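Local coordinates for protein aminotransferase, class III (Deinococcus radiodurans, PDB 3I4J) that probably acts as a pyridoxal phosphate-dependent transaminase, moving amino groups between substrates as a member of the class III aminotransferase family, at residues L108-Q111 / Y112-R116; E149-T152 / P153-R156; Q278-E281 / T282-G286. The protein carries 1 engineered substitution. One frame throughout, in Å; residues are numbered along the deposited sequence.

Contact 1. Residues L108-Q111 / Y112-R116; sequences LARQ and YHVER
Val114 lays one methyl, CG2, over the centre of the Arg110 guanidinium, 3.6 Å above its plane, four residues further along the same helix. Arg110 starts with CG anti to its N (chi1 169°) and then bends at chi2 (59°), which folds the guanidinium along the helix, while Val114 holds CG2 beside its own N. CG2 lies about equally far from Arg110 NE and Arg110 CZ, at 3.6 Å, so the methyl sits over the middle of one face rather than at a corner. The N-H groups of the guanidinium are used by backbone carbonyls: NE donates to Leu150 O and NH1 to Pro119 O and Arg121 O, which probably fixes the rotation of the buried group.

The partly exposed flank is looser. There Gln111 and Glu115 lie side by side and point the same way, and Gln111 NE2 donates to Glu115 OE2 over 3.1 Å. Glu115 OE2 lies close to the amide plane of Gln111, but is met on its anti side with the donor 30° out of the carboxylate plane. This is the one polar link between the two side chains; Gln111 CG and Glu115 CG add a loose 3.8 Å touch. Beneath both flanks the i to i+4 ladder runs from Tyr112 N to Leu108 O (2.8 Å) and from Glu115 N to Gln111 O (2.9 Å).

The turn belongs to the last part of helix 98-115. Ala109, Tyr112 and His113 press on strand 227-231, and Ala109 and His113 also reach strand 191-196. Leu108, Gln111, Tyr112 and Glu115 meet helix 277-284, so the helix is wedged between that shorter helix and the central mixed seven-stranded sheet of the large domain, as in fold type I pyridoxal phosphate enzymes, with Phe5 of the second subunit packing on Leu108.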
ATOM      1  N   LEU C 108      11.060 -11.883  -7.113  1.00 19.64           N
ATOM      2  CA  LEU C 108      10.855 -12.690  -8.315  1.00 21.29           C
ATOM      3  C   LEU C 108      12.167 -13.001  -9.041  1.00 20.30           C
ATOM      4  O   LEU C 108      12.384 -14.127  -9.488  1.00 19.22           O
ATOM      5  CB  LEU C 108       9.899 -11.967  -9.266  1.00 22.43           C
ATOM      6  CG  LEU C 108       9.557 -12.663 -10.586  1.00 23.77           C
ATOM      7  CD1 LEU C 108       8.989 -14.053 -10.318  1.00 22.75           C
ATOM      8  CD2 LEU C 108       8.550 -11.809 -11.352  1.00 26.96           C
ATOM      9  N   ALA C 109      13.032 -11.999  -9.169  1.00 20.36           N
ATOM     10  CA  ALA C 109      14.314 -12.193  -9.839  1.00 20.30           C
ATOM     11  C   ALA C 109      15.122 -13.248  -9.096  1.00 21.60           C
ATOM     12  O   ALA C 109      15.731 -14.121  -9.711  1.00 22.10           O
ATOM     13  CB  ALA C 109      15.087 -10.882  -9.898  1.00 20.35           C
ATOM     14  N   ARG C 110      15.120 -13.169  -7.767  1.00 19.42           N
ATOM     15  CA  ARG C 110      15.848 -14.132  -6.949  1.00 20.09           C
ATOM     16  C   ARG C 110      15.229 -15.522  -7.077  1.00 20.68           C
ATOM     17  O   ARG C 110      15.937 -16.498  -7.329  1.00 21.12           O
ATOM     18  CB  ARG C 110      15.852 -13.679  -5.482  1.00 19.88           C
ATOM     19  CG  ARG C 110      16.355 -14.718  -4.468  1.00 20.16           C
ATOM     20  CD  ARG C 110      17.786 -15.183  -4.720  1.00 21.55           C
ATOM     21  NE  ARG C 110      18.211 -16.172  -3.723  1.00 23.21           N
ATOM     22  CZ  ARG C 110      19.310 -16.917  -3.824  1.00 25.10           C
ATOM     23  NH1 ARG C 110      20.108 -16.793  -4.876  1.00 24.82           N
ATOM     24  NH2 ARG C 110      19.613 -17.795  -2.875  1.00 25.91           N
ATOM     25  N   GLN C 111      13.912 -15.614  -6.920  1.00 20.24           N
ATOM     26  CA  GLN C 111      13.243 -16.909  -7.028  1.00 23.42           C
ATOM     27  C   GLN C 111      13.460 -17.569  -8.387  1.00 22.92           C
ATOM     28  O   GLN C 111      13.628 -18.782  -8.474  1.00 23.24           O
ATOM     29  CB  GLN C 111      11.738 -16.778  -6.782  1.00 25.84           C
ATOM     30  CG  GLN C 111      11.034 -18.130  -6.820  1.00 26.93           C
ATOM     31  CD  GLN C 111       9.582 -18.061  -6.404  1.00 29.69           C
ATOM     32  OE1 GLN C 111       9.092 -17.012  -5.983  1.00 30.68           O
ATOM     33  NE2 GLN C 111       8.884 -19.188  -6.514  1.00 30.51           N
ATOM     34  N   TYR C 112      13.445 -16.766  -9.443  1.00 22.13           N
ATOM     35  CA  TYR C 112      13.642 -17.275 -10.797  1.00 22.27           C
ATOM     36  C   TYR C 112      14.900 -18.145 -10.895  1.00 23.40           C
ATOM     37  O   TYR C 112      14.853 -19.269 -11.396  1.00 24.76           O
ATOM     38  CB  TYR C 112      13.746 -16.102 -11.775  1.00 22.49           C
ATOM     39  CG  TYR C 112      14.078 -16.488 -13.202  1.00 21.49           C
ATOM     40  CD1 TYR C 112      13.106 -17.029 -14.043  1.00 24.01           C
ATOM     41  CD2 TYR C 112      15.364 -16.297 -13.712  1.00 23.76           C
ATOM     42  CE1 TYR C 112      13.406 -17.371 -15.366  1.00 26.32           C
ATOM     43  CE2 TYR C 112      15.675 -16.635 -15.031  1.00 24.88           C
ATOM     44  CZ  TYR C 112      14.691 -17.170 -15.851  1.00 26.55           C
ATOM     45  OH  TYR C 112      14.984 -17.493 -17.158  1.00 30.08           O
ATOM     46  N   HIS C 113      16.022 -17.626 -10.412  1.00 22.08           N
ATOM     47  CA  HIS C 113      17.275 -18.368 -10.472  1.00 23.48           C
ATOM     48  C   HIS C 113      17.320 -19.564  -9.534  1.00 24.26           C
ATOM     49  O   HIS C 113      17.929 -20.589  -9.851  1.00 23.89           O
ATOM     50  CB  HIS C 113      18.439 -17.416 -10.212  1.00 22.47           C
ATOM     51  CG  HIS C 113      18.604 -16.397 -11.293  1.00 23.37           C
ATOM     52  ND1 HIS C 113      18.581 -15.040 -11.054  1.00 24.45           N
ATOM     53  CD2 HIS C 113      18.715 -16.542 -12.636  1.00 21.48           C
ATOM     54  CE1 HIS C 113      18.667 -14.394 -12.203  1.00 21.96           C
ATOM     55  NE2 HIS C 113      18.749 -15.281 -13.178  1.00 25.78           N
ATOM     56  N   VAL C 114      16.673 -19.440  -8.380  1.00 22.59           N
ATOM     57  CA  VAL C 114      16.638 -20.539  -7.425  1.00 24.34           C
ATOM     58  C   VAL C 114      15.851 -21.718  -8.005  1.00 24.13           C
ATOM     59  O   VAL C 114      16.249 -22.878  -7.854  1.00 25.08           O
ATOM     60  CB  VAL C 114      15.991 -20.097  -6.091  1.00 23.25           C
ATOM     61  CG1 VAL C 114      15.658 -21.319  -5.240  1.00 26.46           C
ATOM     62  CG2 VAL C 114      16.948 -19.180  -5.334  1.00 24.22           C
ATOM     63  N   GLU C 115      14.746 -21.417  -8.678  1.00 24.29           N
ATOM     64  CA  GLU C 115      13.908 -22.452  -9.279  1.00 26.89           C
ATOM     65  C   GLU C 115      14.658 -23.190 -10.381  1.00 27.88           C
ATOM     66  O   GLU C 115      14.427 -24.380 -10.612  1.00 27.51           O
ATOM     67  CB  GLU C 115      12.641 -21.842  -9.882  1.00 27.92           C
ATOM     68  CG  GLU C 115      11.673 -21.214  -8.887  1.00 30.31           C
ATOM     69  CD  GLU C 115      11.061 -22.224  -7.934  1.00 34.07           C
ATOM     70  OE1 GLU C 115      11.081 -23.432  -8.255  1.00 31.44           O
ATOM     71  OE2 GLU C 115      10.548 -21.806  -6.868  1.00 33.65           O
ATOM     72  N   ARG C 116      15.548 -22.477 -11.063  1.00 26.92           N
ATOM     73  CA  ARG C 116      16.324 -23.058 -12.155  1.00 27.07           C
ATOM     74  C   ARG C 116      17.576 -23.788 -11.680  1.00 27.25           C
ATOM     75  O   ARG C 116      18.377 -24.256 -12.493  1.00 27.07           O
ATOM     76  CB  ARG C 116      16.717 -21.968 -13.159  1.00 27.15           C
ATOM     77  CG  ARG C 116      15.540 -21.268 -13.816  1.00 29.73           C
ATOM     78  CD  ARG C 116      16.037 -20.185 -14.751  1.00 32.63           C
ATOM     79  NE  ARG C 116      16.836 -20.764 -15.825  1.00 37.94           N
ATOM     80  CZ  ARG C 116      17.631 -20.071 -16.627  1.00 40.39           C
ATOM     81  NH1 ARG C 116      17.741 -18.758 -16.480  1.00 44.81           N
ATOM     82  NH2 ARG C 116      18.322 -20.691 -17.573  1.00 38.35           N
TER

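Contact 2. Residues E149-T152 / P153-R156; sequences ELYT and PLMR
The Tyr151 ring meets Leu154 at its edge: Leu154 CD2 comes in near the ring plane, 4.5 Å from Tyr151 CD1, a slack apolar touch. The ring also makes a cation-pi contact with Lys107, and Tyr151 lies against Arg110 and Gln111 of helix 98-115. Further on, the Arg156 guanidinium has the carbonyl oxygen of Pro153 4.2 Å above its plane, over its centre, and it forms a cation-pi pair with Phe122.

Between these flat groups the backbone turns in a 3-10 segment, and the evidence is its i to i+3 bonding. Leu154 N donates to Tyr151 O over 3.1 Å and Met155 N to Thr152 O over 2.9 Å. Both donors stand well above the carbonyl planes, the second by 55°.

Thr152 and Pro153 make the tight spot. With OG1 anti to the backbone N (chi1 173°), Thr152 has to place its methyl between N and the carbonyl carbon, and CG2 lies only 3.2 Å from Pro153 CD, closer than carbons usually sit. Met155 SD approaches the same threonine from across, 3.9 Å from Thr152 OG1.

Pro153 has no N-H to offer Leu150 O, the acceptor three residues back, and that oxygen takes the N-H of Arg110 NE instead. Two backbone hydrogen bonds therefore join the halves of the turn, and the carbonyl that the proline cannot serve is satisfied by a side chain.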
ATOM      1  N   GLU C 149      15.273 -18.965   4.135  1.00 36.22           N
ATOM      2  CA  GLU C 149      16.693 -19.233   3.923  1.00 36.99           C
ATOM      3  C   GLU C 149      17.125 -19.066   2.471  1.00 36.24           C
ATOM      4  O   GLU C 149      18.317 -18.948   2.182  1.00 37.38           O
ATOM      5  CB  GLU C 149      17.046 -20.645   4.414  1.00 38.60           C
ATOM      6  CG  GLU C 149      16.246 -21.775   3.768  1.00 42.44           C
ATOM      7  CD  GLU C 149      14.748 -21.653   4.005  1.00 45.12           C
ATOM      8  OE1 GLU C 149      14.334 -21.492   5.174  1.00 44.61           O
ATOM      9  OE2 GLU C 149      13.981 -21.720   3.018  1.00 48.61           O
ATOM     10  N   LEU C 150      16.158 -19.050   1.560  1.00 35.08           N
ATOM     11  CA  LEU C 150      16.457 -18.896   0.139  1.00 34.35           C
ATOM     12  C   LEU C 150      16.579 -17.428  -0.265  1.00 33.41           C
ATOM     13  O   LEU C 150      17.067 -17.118  -1.352  1.00 33.37           O
ATOM     14  CB  LEU C 150      15.360 -19.551  -0.705  1.00 34.87           C
ATOM     15  CG  LEU C 150      15.138 -21.055  -0.530  1.00 36.71           C
ATOM     16  CD1 LEU C 150      13.977 -21.500  -1.414  1.00 35.83           C
ATOM     17  CD2 LEU C 150      16.411 -21.812  -0.896  1.00 37.70           C
ATOM     18  N   TYR C 151      16.152 -16.529   0.617  1.00 31.41           N
ATOM     19  CA  TYR C 151      16.183 -15.099   0.323  1.00 29.60           C
ATOM     20  C   TYR C 151      17.087 -14.259   1.223  1.00 29.12           C
ATOM     21  O   TYR C 151      17.285 -13.069   0.985  1.00 27.53           O
ATOM     22  CB  TYR C 151      14.752 -14.569   0.356  1.00 30.96           C
ATOM     23  CG  TYR C 151      13.886 -15.229  -0.692  1.00 31.03           C
ATOM     24  CD1 TYR C 151      13.830 -14.727  -1.991  1.00 32.33           C
ATOM     25  CD2 TYR C 151      13.171 -16.393  -0.404  1.00 32.22           C
ATOM     26  CE1 TYR C 151      13.085 -15.369  -2.983  1.00 31.37           C
ATOM     27  CE2 TYR C 151      12.422 -17.047  -1.389  1.00 32.05           C
ATOM     28  CZ  TYR C 151      12.385 -16.529  -2.675  1.00 33.89           C
ATOM     29  OH  TYR C 151      11.650 -17.168  -3.653  1.00 33.17           O
ATOM     30  N   THR C 152      17.648 -14.881   2.253  1.00 26.81           N
ATOM     31  CA  THR C 152      18.535 -14.170   3.162  1.00 27.45           C
ATOM     32  C   THR C 152      19.784 -13.578   2.486  1.00 26.25           C
ATOM     33  O   THR C 152      20.362 -12.615   2.981  1.00 25.72           O
ATOM     34  CB  THR C 152      18.999 -15.093   4.294  1.00 29.07           C
ATOM     35  OG1 THR C 152      19.992 -14.425   5.082  1.00 36.07           O
ATOM     36  CG2 THR C 152      19.581 -16.351   3.719  1.00 24.79           C
ATOM     37  N   PRO C 153      20.234 -14.158   1.359  1.00 26.62           N
ATOM     38  CA  PRO C 153      21.425 -13.554   0.754  1.00 27.40           C
ATOM     39  C   PRO C 153      21.206 -12.113   0.288  1.00 26.65           C
ATOM     40  O   PRO C 153      22.164 -11.361   0.123  1.00 26.05           O
ATOM     41  CB  PRO C 153      21.756 -14.511  -0.395  1.00 28.56           C
ATOM     42  CG  PRO C 153      20.431 -15.140  -0.718  1.00 31.81           C
ATOM     43  CD  PRO C 153      19.843 -15.382   0.639  1.00 26.81           C
ATOM     44  N   LEU C 154      19.946 -11.735   0.087  1.00 26.32           N
ATOM     45  CA  LEU C 154      19.613 -10.377  -0.340  1.00 27.46           C
ATOM     46  C   LEU C 154      19.860  -9.373   0.786  1.00 27.16           C
ATOM     47  O   LEU C 154      19.899  -8.160   0.555  1.00 27.44           O
ATOM     48  CB  LEU C 154      18.147 -10.307  -0.787  1.00 29.48           C
ATOM     49  CG  LEU C 154      17.786 -10.804  -2.195  1.00 30.63           C
ATOM     50  CD1 LEU C 154      18.491 -12.116  -2.508  1.00 34.51           C
ATOM     51  CD2 LEU C 154      16.280 -10.971  -2.288  1.00 29.86           C
ATOM     52  N   MET C 155      20.035  -9.884   2.004  1.00 26.30           N
ATOM     53  CA  MET C 155      20.276  -9.038   3.169  1.00 26.47           C
ATOM     54  C   MET C 155      21.743  -8.634   3.267  1.00 26.74           C
ATOM     55  O   MET C 155      22.088  -7.715   4.005  1.00 26.31           O
ATOM     56  CB  MET C 155      19.896  -9.774   4.465  1.00 26.41           C
ATOM     57  CG  MET C 155      18.443 -10.222   4.582  1.00 29.22           C
ATOM     58  SD  MET C 155      18.132 -11.112   6.158  1.00 25.77           S
ATOM     59  CE  MET C 155      17.560  -9.783   7.173  1.00 34.08           C
ATOM     60  N   ARG C 156      22.608  -9.331   2.539  1.00 27.69           N
ATOM     61  CA  ARG C 156      24.034  -9.028   2.583  1.00 28.62           C
ATOM     62  C   ARG C 156      24.392  -7.782   1.787  1.00 28.81           C
ATOM     63  O   ARG C 156      23.878  -7.563   0.694  1.00 27.30           O
ATOM     64  CB  ARG C 156      24.851 -10.207   2.056  1.00 30.74           C
ATOM     65  CG  ARG C 156      24.701 -11.490   2.862  1.00 34.51           C
ATOM     66  CD  ARG C 156      25.927 -12.374   2.685  1.00 40.19           C
ATOM     67  NE  ARG C 156      26.054 -12.900   1.330  1.00 42.05           N
ATOM     68  CZ  ARG C 156      25.434 -13.990   0.888  1.00 43.40           C
ATOM     69  NH1 ARG C 156      24.640 -14.676   1.697  1.00 44.32           N
ATOM     70  NH2 ARG C 156      25.616 -14.400  -0.361  1.00 43.45           N
TER

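Contact 3. Residues Q278-E281 / T282-G286; sequences QVYE and TVMGG
Gln278 O is gripped twice by Thr282: by its backbone N over 3.1 Å and by its hydroxyl OG1 over 2.8 Å. The two donors come from opposite faces of the carbonyl plane. Thr282 reaches the oxygen because OG1 lies beside its own N (chi1 -67°), so the side chain folds back along the helix.

On another flank Met284 lies over the Tyr280 ring. Its CG is 3.6 Å from the ring centroid and 21° off the normal, a CH-pi contact over the face, while SD comes in obliquely at 4.4 Å from that centroid, making this a Met-aromatic pair. The bend at chi2 (-59°) sets the sulfur near Tyr280 CE1 and OH.

These are i to i+4 partners on helix 277-284, which ends here: Gly285 is the first residue to leave helical angles, yet its N still donates to Glu281 O over 3.1 Å. Were Tyr280 replaced by an alanine, Met284 would probably lose its aromatic surface and Phe5 of the second subunit its edge-to-face partner. Tyr6 of that subunit packs against both Tyr280 and Met284, whereas Thr282 packs against Tyr112 and Glu115 of helix 98-115.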
ATOM      1  N   GLN C 278       8.333 -16.508 -19.518  1.00 27.61           N
ATOM      2  CA  GLN C 278       9.397 -17.399 -19.055  1.00 29.46           C
ATOM      3  C   GLN C 278       9.602 -17.297 -17.544  1.00 27.74           C
ATOM      4  O   GLN C 278       9.749 -18.304 -16.853  1.00 29.20           O
ATOM      5  CB  GLN C 278      10.702 -17.042 -19.775  1.00 33.84           C
ATOM      6  CG  GLN C 278      11.971 -17.576 -19.134  1.00 40.25           C
ATOM      7  CD  GLN C 278      12.194 -19.048 -19.395  1.00 43.10           C
ATOM      8  OE1 GLN C 278      11.411 -19.896 -18.961  1.00 45.77           O
ATOM      9  NE2 GLN C 278      13.268 -19.364 -20.112  1.00 44.35           N
ATOM     10  N   VAL C 279       9.624 -16.071 -17.037  1.00 25.90           N
ATOM     11  CA  VAL C 279       9.818 -15.848 -15.613  1.00 23.43           C
ATOM     12  C   VAL C 279       8.605 -16.341 -14.820  1.00 22.43           C
ATOM     13  O   VAL C 279       8.753 -17.020 -13.805  1.00 23.14           O
ATOM     14  CB  VAL C 279      10.060 -14.357 -15.326  1.00 23.82           C
ATOM     15  CG1 VAL C 279      10.189 -14.126 -13.827  1.00 25.03           C
ATOM     16  CG2 VAL C 279      11.327 -13.897 -16.051  1.00 24.11           C
ATOM     17  N   TYR C 280       7.410 -16.002 -15.292  1.00 22.85           N
ATOM     18  CA  TYR C 280       6.174 -16.425 -14.631  1.00 24.32           C
ATOM     19  C   TYR C 280       6.080 -17.951 -14.564  1.00 24.20           C
ATOM     20  O   TYR C 280       5.833 -18.524 -13.501  1.00 23.72           O
ATOM     21  CB  TYR C 280       4.957 -15.880 -15.389  1.00 22.00           C
ATOM     22  CG  TYR C 280       3.625 -16.394 -14.882  1.00 24.54           C
ATOM     23  CD1 TYR C 280       3.174 -16.077 -13.602  1.00 25.85           C
ATOM     24  CD2 TYR C 280       2.812 -17.194 -15.689  1.00 25.54           C
ATOM     25  CE1 TYR C 280       1.946 -16.542 -13.130  1.00 25.97           C
ATOM     26  CE2 TYR C 280       1.583 -17.668 -15.227  1.00 24.74           C
ATOM     27  CZ  TYR C 280       1.157 -17.338 -13.948  1.00 26.78           C
ATOM     28  OH  TYR C 280      -0.047 -17.814 -13.486  1.00 27.71           O
ATOM     29  N   GLU C 281       6.278 -18.605 -15.705  1.00 26.37           N
ATOM     30  CA  GLU C 281       6.201 -20.065 -15.774  1.00 27.47           C
ATOM     31  C   GLU C 281       7.221 -20.759 -14.871  1.00 26.97           C
ATOM     32  O   GLU C 281       6.946 -21.827 -14.320  1.00 26.83           O
ATOM     33  CB  GLU C 281       6.392 -20.527 -17.218  1.00 30.57           C
ATOM     34  CG  GLU C 281       5.305 -20.064 -18.170  1.00 37.86           C
ATOM     35  CD  GLU C 281       5.650 -20.347 -19.621  1.00 42.58           C
ATOM     36  OE1 GLU C 281       6.127 -21.467 -19.908  1.00 46.01           O
ATOM     37  OE2 GLU C 281       5.436 -19.457 -20.474  1.00 45.22           O
ATOM     38  N   THR C 282       8.397 -20.160 -14.719  1.00 26.28           N
ATOM     39  CA  THR C 282       9.442 -20.731 -13.874  1.00 26.49           C
ATOM     40  C   THR C 282       9.028 -20.712 -12.404  1.00 27.95           C
ATOM     41  O   THR C 282       9.230 -21.686 -11.674  1.00 27.11           O
ATOM     42  CB  THR C 282      10.768 -19.951 -14.029  1.00 27.10           C
ATOM     43  OG1 THR C 282      11.276 -20.142 -15.355  1.00 27.66           O
ATOM     44  CG2 THR C 282      11.803 -20.425 -13.019  1.00 26.24           C
ATOM     45  N   VAL C 283       8.440 -19.602 -11.975  1.00 28.45           N
ATOM     46  CA  VAL C 283       8.007 -19.472 -10.592  1.00 31.29           C
ATOM     47  C   VAL C 283       6.751 -20.304 -10.309  1.00 32.46           C
ATOM     48  O   VAL C 283       6.593 -20.836  -9.211  1.00 33.77           O
ATOM     49  CB  VAL C 283       7.766 -17.978 -10.219  1.00 31.90           C
ATOM     50  CG1 VAL C 283       6.745 -17.360 -11.146  1.00 35.02           C
ATOM     51  CG2 VAL C 283       7.301 -17.866  -8.783  1.00 35.31           C
ATOM     52  N   MET C 284       5.864 -20.432 -11.295  1.00 32.42           N
ATOM     53  CA  MET C 284       4.649 -21.224 -11.106  1.00 33.81           C
ATOM     54  C   MET C 284       5.000 -22.701 -10.950  1.00 36.73           C
ATOM     55  O   MET C 284       4.320 -23.438 -10.237  1.00 36.84           O
ATOM     56  CB  MET C 284       3.685 -21.044 -12.283  1.00 31.80           C
ATOM     57  CG  MET C 284       2.964 -19.699 -12.306  1.00 30.91           C
ATOM     58  SD  MET C 284       1.957 -19.366 -10.819  1.00 26.27           S
ATOM     59  CE  MET C 284       3.069 -18.295  -9.893  1.00 31.12           C
ATOM     60  N   GLY C 285       6.069 -23.125 -11.620  1.00 38.92           N
ATOM     61  CA  GLY C 285       6.497 -24.509 -11.523  1.00 41.44           C
ATOM     62  C   GLY C 285       7.128 -24.778 -10.170  1.00 43.94           C
ATOM     63  O   GLY C 285       7.448 -23.846  -9.427  1.00 43.59           O
ATOM     64  N   GLY C 286       7.310 -26.054  -9.844  1.00 45.79           N
ATOM     65  CA  GLY C 286       7.904 -26.409  -8.568  1.00 48.32           C
ATOM     66  C   GLY C 286       7.298 -25.642  -7.406  1.00 49.45           C
ATOM     67  O   GLY C 286       8.013 -25.145  -6.537  1.00 51.02           O
TER

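How the contacts relate
From the N terminus the three contacts come in series. Each closes only a local turn, and none nests in or crosses another. Contact 1 ends helix 98-115, contact 2 is a 3-10 turn in the connection from strand 123-127 to strand 162-163, and contact 3 ends helix 277-284. Contact 1 is the link between the others. Arg110 NH2 packs on Pro153 CG at 3.5 Å, and Arg110 CG lies equally close to Tyr151 CD1, tying the loop to the helix. Towards contact 3, Tyr112 CE1 meets Thr282 OG1 at 3.5 Å, joining the two helices. Contacts 2 and 3 do not touch, their nearest atoms being about 7 Å apart.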